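Local coordinates for protein aspartate aminotransferase, cytoplasmic (Schizosaccharomyces pombe 972h-, PDB 6JPK) that catalyses the pyridoxal 5'-phosphate-dependent exchange of an amino group between L-aspartate and 2-oxoglutarate, yielding oxaloacetate and L-glutamate, and works as a homodimer, at residues Val53-Lys58 with Pro310-Glu315; Ala129-Ser134 with Val150-Tyr155. The protein carries 1 engineered substitution. One frame throughout, in Å; residues are numbered along the deposited sequence.

Contact 1: Val53-Lys58 with Pro310-Glu315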
ATOM      1  N   VAL A  53     -19.477   9.268  -6.664  1.00  8.98           N
ATOM      2  CA  VAL A  53     -18.073   8.927  -6.862  1.00  8.74           C
ATOM      3  C   VAL A  53     -17.709   9.012  -8.334  1.00  8.99           C
ATOM      4  O   VAL A  53     -16.638   9.514  -8.693  1.00  8.98           O
ATOM      5  CB  VAL A  53     -17.772   7.531  -6.281  1.00 11.24           C
ATOM      6  CG1 VAL A  53     -16.481   6.955  -6.869  1.00  8.98           C
ATOM      7  CG2 VAL A  53     -17.703   7.600  -4.760  1.00  8.13           C
ATOM      8  N   LYS A  54     -18.576   8.501  -9.211  1.00 10.50           N
ATOM      9  CA  LYS A  54     -18.327   8.624 -10.643  1.00 10.68           C
ATOM     10  C   LYS A  54     -18.256  10.089 -11.048  1.00 10.13           C
ATOM     11  O   LYS A  54     -17.362  10.500 -11.798  1.00 11.24           O
ATOM     12  CB  LYS A  54     -19.420   7.907 -11.434  1.00 14.89           C
ATOM     13  CG  LYS A  54     -19.114   7.748 -12.911  1.00 21.16           C
ATOM     14  CD  LYS A  54     -20.272   7.050 -13.625  1.00 31.87           C
ATOM     15  CE  LYS A  54     -20.675   5.771 -12.894  1.00 40.98           C
ATOM     16  NZ  LYS A  54     -22.060   5.305 -13.230  1.00 46.53           N
ATOM     17  N   LYS A  55     -19.205  10.888 -10.558  1.00 10.03           N
ATOM     18  CA  LYS A  55     -19.204  12.327 -10.808  1.00 10.87           C
ATOM     19  C   LYS A  55     -17.910  12.983 -10.321  1.00 10.82           C
ATOM     20  O   LYS A  55     -17.286  13.770 -11.045  1.00 10.37           O
ATOM     21  CB  LYS A  55     -20.422  12.939 -10.115  1.00 11.81           C
ATOM     22  CG  LYS A  55     -20.609  14.435 -10.295  1.00 12.96           C
ATOM     23  CD  LYS A  55     -21.932  14.867  -9.661  1.00 11.12           C
ATOM     24  CE  LYS A  55     -22.214  16.337  -9.910  1.00 11.57           C
ATOM     25  NZ  LYS A  55     -23.655  16.631  -9.678  1.00 12.61           N
ATOM     26  N   ALA A  56     -17.493  12.672  -9.088  1.00 10.20           N
ATOM     27  CA  ALA A  56     -16.268  13.264  -8.544  1.00 10.77           C
ATOM     28  C   ALA A  56     -15.039  12.875  -9.364  1.00  9.87           C
ATOM     29  O   ALA A  56     -14.157  13.709  -9.606  1.00  9.60           O
ATOM     30  CB  ALA A  56     -16.083  12.851  -7.077  1.00  9.16           C
ATOM     31  N   SER A  57     -14.954  11.617  -9.803  1.00  9.35           N
ATOM     32  CA  SER A  57     -13.783  11.234 -10.583  1.00 15.80           C
ATOM     33  C   SER A  57     -13.749  11.955 -11.928  1.00 14.93           C
ATOM     34  O   SER A  57     -12.670  12.344 -12.386  1.00 12.44           O
ATOM     35  CB  SER A  57     -13.706   9.703 -10.755  1.00 13.29           C
ATOM     36  OG  SER A  57     -14.774   9.179 -11.506  1.00 20.58           O
ATOM     37  N   LYS A  58     -14.912  12.197 -12.545  1.00 14.84           N
ATOM     38  CA  LYS A  58     -14.950  12.985 -13.778  1.00 15.85           C
ATOM     39  C   LYS A  58     -14.490  14.422 -13.540  1.00 15.12           C
ATOM     40  O   LYS A  58     -13.746  14.989 -14.353  1.00 12.61           O
ATOM     41  CB  LYS A  58     -16.365  12.986 -14.366  1.00 21.69           C
ATOM     42  CG  LYS A  58     -16.845  11.622 -14.874  1.00 30.09           C
ATOM     43  CD  LYS A  58     -15.973  11.110 -16.015  1.00 36.35           C
ATOM     44  CE  LYS A  58     -16.620   9.917 -16.719  1.00 39.27           C
ATOM     45  NZ  LYS A  58     -17.973  10.243 -17.244  1.00 40.34           N
ATOM     46  N   PRO A 310     -19.949  20.826  -0.684  1.00 14.40           N
ATOM     47  CA  PRO A 310     -21.279  20.645  -0.077  1.00 12.25           C
ATOM     48  C   PRO A 310     -22.260  19.891  -0.966  1.00 12.03           C
ATOM     49  O   PRO A 310     -22.998  19.030  -0.471  1.00 11.09           O
ATOM     50  CB  PRO A 310     -21.730  22.090   0.187  1.00 16.88           C
ATOM     51  CG  PRO A 310     -20.422  22.818   0.469  1.00 18.65           C
ATOM     52  CD  PRO A 310     -19.451  22.207  -0.535  1.00 15.79           C
ATOM     53  N   GLN A 311     -22.263  20.154  -2.272  1.00 11.11           N
ATOM     54  CA  GLN A 311     -23.225  19.489  -3.140  1.00 11.25           C
ATOM     55  C   GLN A 311     -22.850  18.027  -3.376  1.00 10.82           C
ATOM     56  O   GLN A 311     -23.708  17.143  -3.297  1.00 10.77           O
ATOM     57  CB  GLN A 311     -23.355  20.238  -4.469  1.00 13.76           C
ATOM     58  CG  GLN A 311     -24.436  19.630  -5.341  1.00 21.51           C
ATOM     59  CD  GLN A 311     -24.497  20.214  -6.745  1.00 23.06           C
ATOM     60  OE1 GLN A 311     -24.161  21.385  -6.963  1.00 21.84           O
ATOM     61  NE2 GLN A 311     -24.926  19.389  -7.710  1.00 16.02           N
ATOM     62  N   LEU A 312     -21.582  17.744  -3.693  1.00 10.55           N
ATOM     63  CA  LEU A 312     -21.178  16.345  -3.839  1.00 10.34           C
ATOM     64  C   LEU A 312     -21.380  15.581  -2.534  1.00 10.01           C
ATOM     65  O   LEU A 312     -21.815  14.423  -2.548  1.00  9.66           O
ATOM     66  CB  LEU A 312     -19.725  16.237  -4.292  1.00  9.95           C
ATOM     67  CG  LEU A 312     -19.386  16.615  -5.731  1.00 15.29           C
ATOM     68  CD1 LEU A 312     -17.884  16.483  -5.974  1.00 12.55           C
ATOM     69  CD2 LEU A 312     -20.170  15.725  -6.693  1.00 13.44           C
ATOM     70  N   PHE A 313     -21.088  16.223  -1.399  1.00  9.77           N
ATOM     71  CA  PHE A 313     -21.312  15.580  -0.105  1.00  9.52           C
ATOM     72  C   PHE A 313     -22.774  15.178   0.050  1.00  9.68           C
ATOM     73  O   PHE A 313     -23.076  14.045   0.444  1.00  9.45           O
ATOM     74  CB  PHE A 313     -20.885  16.503   1.041  1.00  9.54           C
ATOM     75  CG  PHE A 313     -20.826  15.821   2.394  1.00 15.58           C
ATOM     76  CD1 PHE A 313     -21.980  15.623   3.156  1.00 16.18           C
ATOM     77  CD2 PHE A 313     -19.609  15.411   2.923  1.00 13.94           C
ATOM     78  CE1 PHE A 313     -21.913  14.993   4.413  1.00 10.12           C
ATOM     79  CE2 PHE A 313     -19.542  14.795   4.178  1.00 10.41           C
ATOM     80  CZ  PHE A 313     -20.693  14.595   4.916  1.00  8.84           C
ATOM     81  N   ALA A 314     -23.694  16.096  -0.265  1.00 10.11           N
ATOM     82  CA  ALA A 314     -25.118  15.789  -0.173  1.00 12.68           C
ATOM     83  C   ALA A 314     -25.512  14.665  -1.129  1.00 13.74           C
ATOM     84  O   ALA A 314     -26.350  13.820  -0.793  1.00 10.85           O
ATOM     85  CB  ALA A 314     -25.951  17.043  -0.459  1.00 10.85           C
ATOM     86  N   GLU A 315     -24.945  14.658  -2.337  1.00 10.32           N
ATOM     87  CA  GLU A 315     -25.258  13.588  -3.280  1.00 10.31           C
ATOM     88  C   GLU A 315     -24.677  12.261  -2.817  1.00 12.60           C
ATOM     89  O   GLU A 315     -25.305  11.210  -2.987  1.00  9.81           O
ATOM     90  CB  GLU A 315     -24.756  13.965  -4.675  1.00 10.51           C
ATOM     91  CG  GLU A 315     -25.517  15.197  -5.221  1.00 11.05           C
ATOM     92  CD  GLU A 315     -24.908  15.802  -6.470  1.00 17.33           C
ATOM     93  OE1 GLU A 315     -24.106  15.115  -7.132  1.00 17.06           O
ATOM     94  OE2 GLU A 315     -25.259  16.967  -6.802  1.00 20.63           O
TER
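K55 and E315 form the salt bridge that joins two nearly antiparallel helix segments, whose axes come no closer than 10.5 Å and whose directions differ by 152°. At that separation the polar link needs long side chains. With CG anti to the backbone N (chi1 -179°) and every later torsion extended, K55 reaches across to meet the E315 side chain at about a right angle. Its NZ lies 3.0 Å from OE1 of E315, on the syn lone pair, and makes a second, weak bond to OE2. That second oxygen is gripped from its own helix as well: NE2 of Q311 donates to OE2 of E315 over 2.6 Å, in the amide plane, an i to i+4 bond that helps fix the turn of the carboxylate.

Apolar contacts lie beneath the charges. The methylenes of K55 run over L312, with CD 3.6 Å from L312 CD2, while the small CB of A56 meets L312 CD1 at 4.2 Å. I306 of helix 297-308 also packs on A56.

K55 thus suits a boundary position, its aliphatic stem resting on leucine and its ammonium group near the surface, where partial solvation probably makes the ion pair a modest tie between the helices.

Contact 2: Ala129-Ser134 with Val150-Tyr155. Engineered in segment 150-155: E153 (natural residue Asp).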
ATOM      1  N   ALA A 129       1.521  -5.333  27.065  1.00 10.45           N
ATOM      2  CA  ALA A 129       0.074  -5.418  26.879  1.00 10.15           C
ATOM      3  C   ALA A 129      -0.293  -6.355  25.731  1.00  9.77           C
ATOM      4  O   ALA A 129       0.397  -6.412  24.713  1.00  9.58           O
ATOM      5  CB  ALA A 129      -0.508  -4.032  26.591  1.00  9.94           C
ATOM      6  N   HIS A 130      -1.404  -7.067  25.886  1.00  9.68           N
ATOM      7  CA  HIS A 130      -2.002  -7.837  24.802  1.00 11.20           C
ATOM      8  C   HIS A 130      -3.092  -7.012  24.125  1.00  8.96           C
ATOM      9  O   HIS A 130      -3.597  -6.040  24.690  1.00  9.01           O
ATOM     10  CB  HIS A 130      -2.606  -9.149  25.317  1.00 10.93           C
ATOM     11  CG  HIS A 130      -1.631 -10.047  26.017  1.00 12.25           C
ATOM     12  ND1 HIS A 130      -2.010 -11.239  26.597  1.00 12.68           N
ATOM     13  CD2 HIS A 130      -0.297  -9.934  26.226  1.00 13.56           C
ATOM     14  CE1 HIS A 130      -0.955 -11.818  27.145  1.00 15.29           C
ATOM     15  NE2 HIS A 130       0.098 -11.046  26.936  1.00 13.11           N
ATOM     16  N   VAL A 131      -3.474  -7.422  22.912  1.00  8.61           N
ATOM     17  CA  VAL A 131      -4.594  -6.809  22.206  1.00  8.29           C
ATOM     18  C   VAL A 131      -5.787  -7.757  22.269  1.00 11.60           C
ATOM     19  O   VAL A 131      -5.638  -8.977  22.120  1.00  8.29           O
ATOM     20  CB  VAL A 131      -4.250  -6.429  20.746  1.00  7.97           C
ATOM     21  CG1 VAL A 131      -3.820  -7.645  19.924  1.00  7.89           C
ATOM     22  CG2 VAL A 131      -5.455  -5.724  20.076  1.00  7.70           C
ATOM     23  N   TYR A 132      -6.966  -7.190  22.522  1.00  8.19           N
ATOM     24  CA  TYR A 132      -8.214  -7.931  22.628  1.00  9.19           C
ATOM     25  C   TYR A 132      -9.096  -7.605  21.430  1.00  7.84           C
ATOM     26  O   TYR A 132      -9.371  -6.433  21.157  1.00  7.72           O
ATOM     27  CB  TYR A 132      -8.956  -7.597  23.926  1.00  8.43           C
ATOM     28  CG  TYR A 132      -8.382  -8.264  25.155  1.00 11.56           C
ATOM     29  CD1 TYR A 132      -7.148  -7.867  25.669  1.00  9.03           C
ATOM     30  CD2 TYR A 132      -9.077  -9.281  25.812  1.00  9.02           C
ATOM     31  CE1 TYR A 132      -6.617  -8.467  26.796  1.00  9.43           C
ATOM     32  CE2 TYR A 132      -8.554  -9.890  26.944  1.00  9.42           C
ATOM     33  CZ  TYR A 132      -7.320  -9.478  27.426  1.00 12.44           C
ATOM     34  OH  TYR A 132      -6.786 -10.062  28.547  1.00 11.16           O
ATOM     35  N   ILE A 133      -9.539  -8.646  20.731  1.00  7.73           N
ATOM     36  CA  ILE A 133     -10.401  -8.535  19.566  1.00  7.46           C
ATOM     37  C   ILE A 133     -11.675  -9.331  19.830  1.00  7.54           C
ATOM     38  O   ILE A 133     -11.700 -10.246  20.651  1.00  7.76           O
ATOM     39  CB  ILE A 133      -9.696  -9.046  18.298  1.00  8.84           C
ATOM     40  CG1 ILE A 133      -9.568 -10.574  18.366  1.00  7.40           C
ATOM     41  CG2 ILE A 133      -8.319  -8.402  18.166  1.00  9.02           C
ATOM     42  CD1 ILE A 133      -8.772 -11.161  17.225  1.00  7.28           C
ATOM     43  N   SER A 134     -12.751  -8.974  19.123  1.00  7.38           N
ATOM     44  CA  SER A 134     -14.023  -9.627  19.394  1.00  7.49           C
ATOM     45  C   SER A 134     -13.992 -11.077  18.905  1.00  9.31           C
ATOM     46  O   SER A 134     -13.284 -11.429  17.956  1.00  7.37           O
ATOM     47  CB  SER A 134     -15.184  -8.868  18.737  1.00  7.36           C
ATOM     48  OG  SER A 134     -15.124  -8.919  17.317  1.00  7.14           O
ATOM     49  N   VAL A 150       2.497  -8.981  18.661  1.00 16.20           N
ATOM     50  CA  VAL A 150       1.610  -8.733  19.791  1.00 12.06           C
ATOM     51  C   VAL A 150       0.779  -9.983  20.056  1.00 12.28           C
ATOM     52  O   VAL A 150       0.289 -10.634  19.124  1.00 15.26           O
ATOM     53  CB  VAL A 150       0.715  -7.506  19.525  1.00  9.77           C
ATOM     54  CG1 VAL A 150      -0.123  -7.159  20.772  1.00  8.50           C
ATOM     55  CG2 VAL A 150       1.568  -6.316  19.132  1.00  8.35           C
ATOM     56  N   THR A 151       0.619 -10.318  21.330  1.00 11.72           N
ATOM     57  CA  THR A 151      -0.240 -11.426  21.728  1.00 12.90           C
ATOM     58  C   THR A 151      -1.702 -10.993  21.656  1.00 15.85           C
ATOM     59  O   THR A 151      -2.065  -9.916  22.139  1.00  8.74           O
ATOM     60  CB  THR A 151       0.118 -11.895  23.141  1.00 15.74           C
ATOM     61  OG1 THR A 151       1.477 -12.356  23.156  1.00  9.77           O
ATOM     62  CG2 THR A 151      -0.809 -13.036  23.616  1.00  9.60           C
ATOM     63  N   VAL A 152      -2.531 -11.844  21.055  1.00  8.60           N
ATOM     64  CA  VAL A 152      -3.933 -11.559  20.766  1.00  8.35           C
ATOM     65  C   VAL A 152      -4.807 -12.384  21.707  1.00 11.78           C
ATOM     66  O   VAL A 152      -4.647 -13.604  21.812  1.00 11.53           O
ATOM     67  CB  VAL A 152      -4.259 -11.857  19.288  1.00  8.41           C
ATOM     68  CG1 VAL A 152      -5.764 -11.712  19.005  1.00  7.82           C
ATOM     69  CG2 VAL A 152      -3.428 -10.934  18.360  1.00  7.84           C
ATOM     70  N   GLU A 153      -5.697 -11.712  22.422  1.00 13.56           N
ATOM     71  CA  GLU A 153      -6.731 -12.337  23.231  1.00 11.89           C
ATOM     72  C   GLU A 153      -8.078 -11.985  22.615  1.00 12.58           C
ATOM     73  O   GLU A 153      -8.158 -11.179  21.679  1.00  8.73           O
ATOM     74  CB  GLU A 153      -6.650 -11.855  24.689  1.00  9.86           C
ATOM     75  CG  GLU A 153      -5.259 -11.915  25.288  1.00 13.32           C
ATOM     76  CD  GLU A 153      -4.854 -13.328  25.714  1.00 19.28           C
ATOM     77  OE1 GLU A 153      -5.690 -14.255  25.597  1.00 14.18           O
ATOM     78  OE2 GLU A 153      -3.699 -13.506  26.170  1.00 22.12           O
ATOM     79  N   THR A 154      -9.152 -12.579  23.128  1.00  8.60           N
ATOM     80  CA  THR A 154     -10.464 -12.235  22.599  1.00 11.43           C
ATOM     81  C   THR A 154     -11.398 -11.832  23.733  1.00 10.87           C
ATOM     82  O   THR A 154     -11.187 -12.172  24.902  1.00  9.46           O
ATOM     83  CB  THR A 154     -11.104 -13.380  21.769  1.00 10.93           C
ATOM     84  OG1 THR A 154     -11.493 -14.442  22.631  1.00 10.94           O
ATOM     85  CG2 THR A 154     -10.132 -13.940  20.730  1.00 12.26           C
ATOM     86  N   TYR A 155     -12.415 -11.056  23.372  1.00  8.90           N
ATOM     87  CA  TYR A 155     -13.550 -10.872  24.247  1.00 10.44           C
ATOM     88  C   TYR A 155     -14.788 -11.483  23.602  1.00 10.72           C
ATOM     89  O   TYR A 155     -14.894 -11.504  22.370  1.00  9.96           O
ATOM     90  CB  TYR A 155     -13.802  -9.390  24.579  1.00 10.97           C
ATOM     91  CG  TYR A 155     -13.920  -8.431  23.407  1.00  8.58           C
ATOM     92  CD1 TYR A 155     -15.162  -8.106  22.876  1.00  8.13           C
ATOM     93  CD2 TYR A 155     -12.791  -7.817  22.865  1.00  8.08           C
ATOM     94  CE1 TYR A 155     -15.282  -7.222  21.818  1.00  7.86           C
ATOM     95  CE2 TYR A 155     -12.899  -6.935  21.800  1.00  7.81           C
ATOM     96  CZ  TYR A 155     -14.147  -6.626  21.293  1.00  8.36           C
ATOM     97  OH  TYR A 155     -14.265  -5.741  20.248  1.00  7.48           O
TER
HETATM   98  O   HOH W   1       1.828  -8.701  23.504  1.00 11.30           O
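H130, Y132 and Y155 each lay one ring face against a residue of the partner segment in a CH-pi contact. CG2 of T151 sits over the centre of the H130 imidazole, and CB of E153 lies 3.6 Å from the centroid of the Y132 ring; Y155 N lies near the plane at that ring's edge, and F183 stacks with it. With CG between its backbone N and carbonyl carbon (chi1 53°), Y155 turns its ring back over S134, whose CA takes one face, offset toward the rim; Y132 O lies in plane at the Y155 edge, and the Y155 hydroxyl bonds to L184 O.

At the edge of H130, ND1 donates to the anti lone pair of E153 OE2 (an engineered residue, naturally aspartate) over 2.9 Å, in a bent bond (132°) tilted from the ring plane. Were H130 replaced by an alanine, E153 OE2 would probably lose this donor and T151 CG2 the ring it packs on.

On the face opposite Y132, E153, S134 and Y155, contacts are mainly aliphatic: V131 meets V150 and V152, and I133 CD1 touches V152 CG1 at 3.5 Å, beneath helix 140-147.

Parallel backbone bonds run from V131 N to T151 O, E153 N to V131 O, I133 N to E153 O and Y155 N to I133 O. At the N-terminal ends, a water accepts from T151 N and donates to A129 O.

Strand 131-135, helix 140-147 and strand 152-159 form a beta-alpha-beta crossover in the large mixed sheet of fold-type I PLP enzymes. S134, its OG hydrogen-bonded to P136 O and H190 NE2, lies about 8 Å between side chains from W138 and N191, probable aspartate-binding residues.

Contact 1 and contact 2 lie on opposite sides of the chain's centre, their own centres about 39 Å apart, and share no helix or strand. Contact 1 joins helices distant in sequence at a partly buried edge of the molecule; contact 2 joins neighbouring strands of one crossover in the buried central sheet. Their chemistry follows their places. No backbone bond joins the two helices, and side chains alone span the gap, with charge outermost and a little apolar packing below. Between the strands, main-chain bonds set the spacing, and rings pack on one face and mainly branched aliphatic groups on the other; a polar side-chain pair appears toward the partly exposed end. The buried surface differs accordingly, 176 against 657 Å².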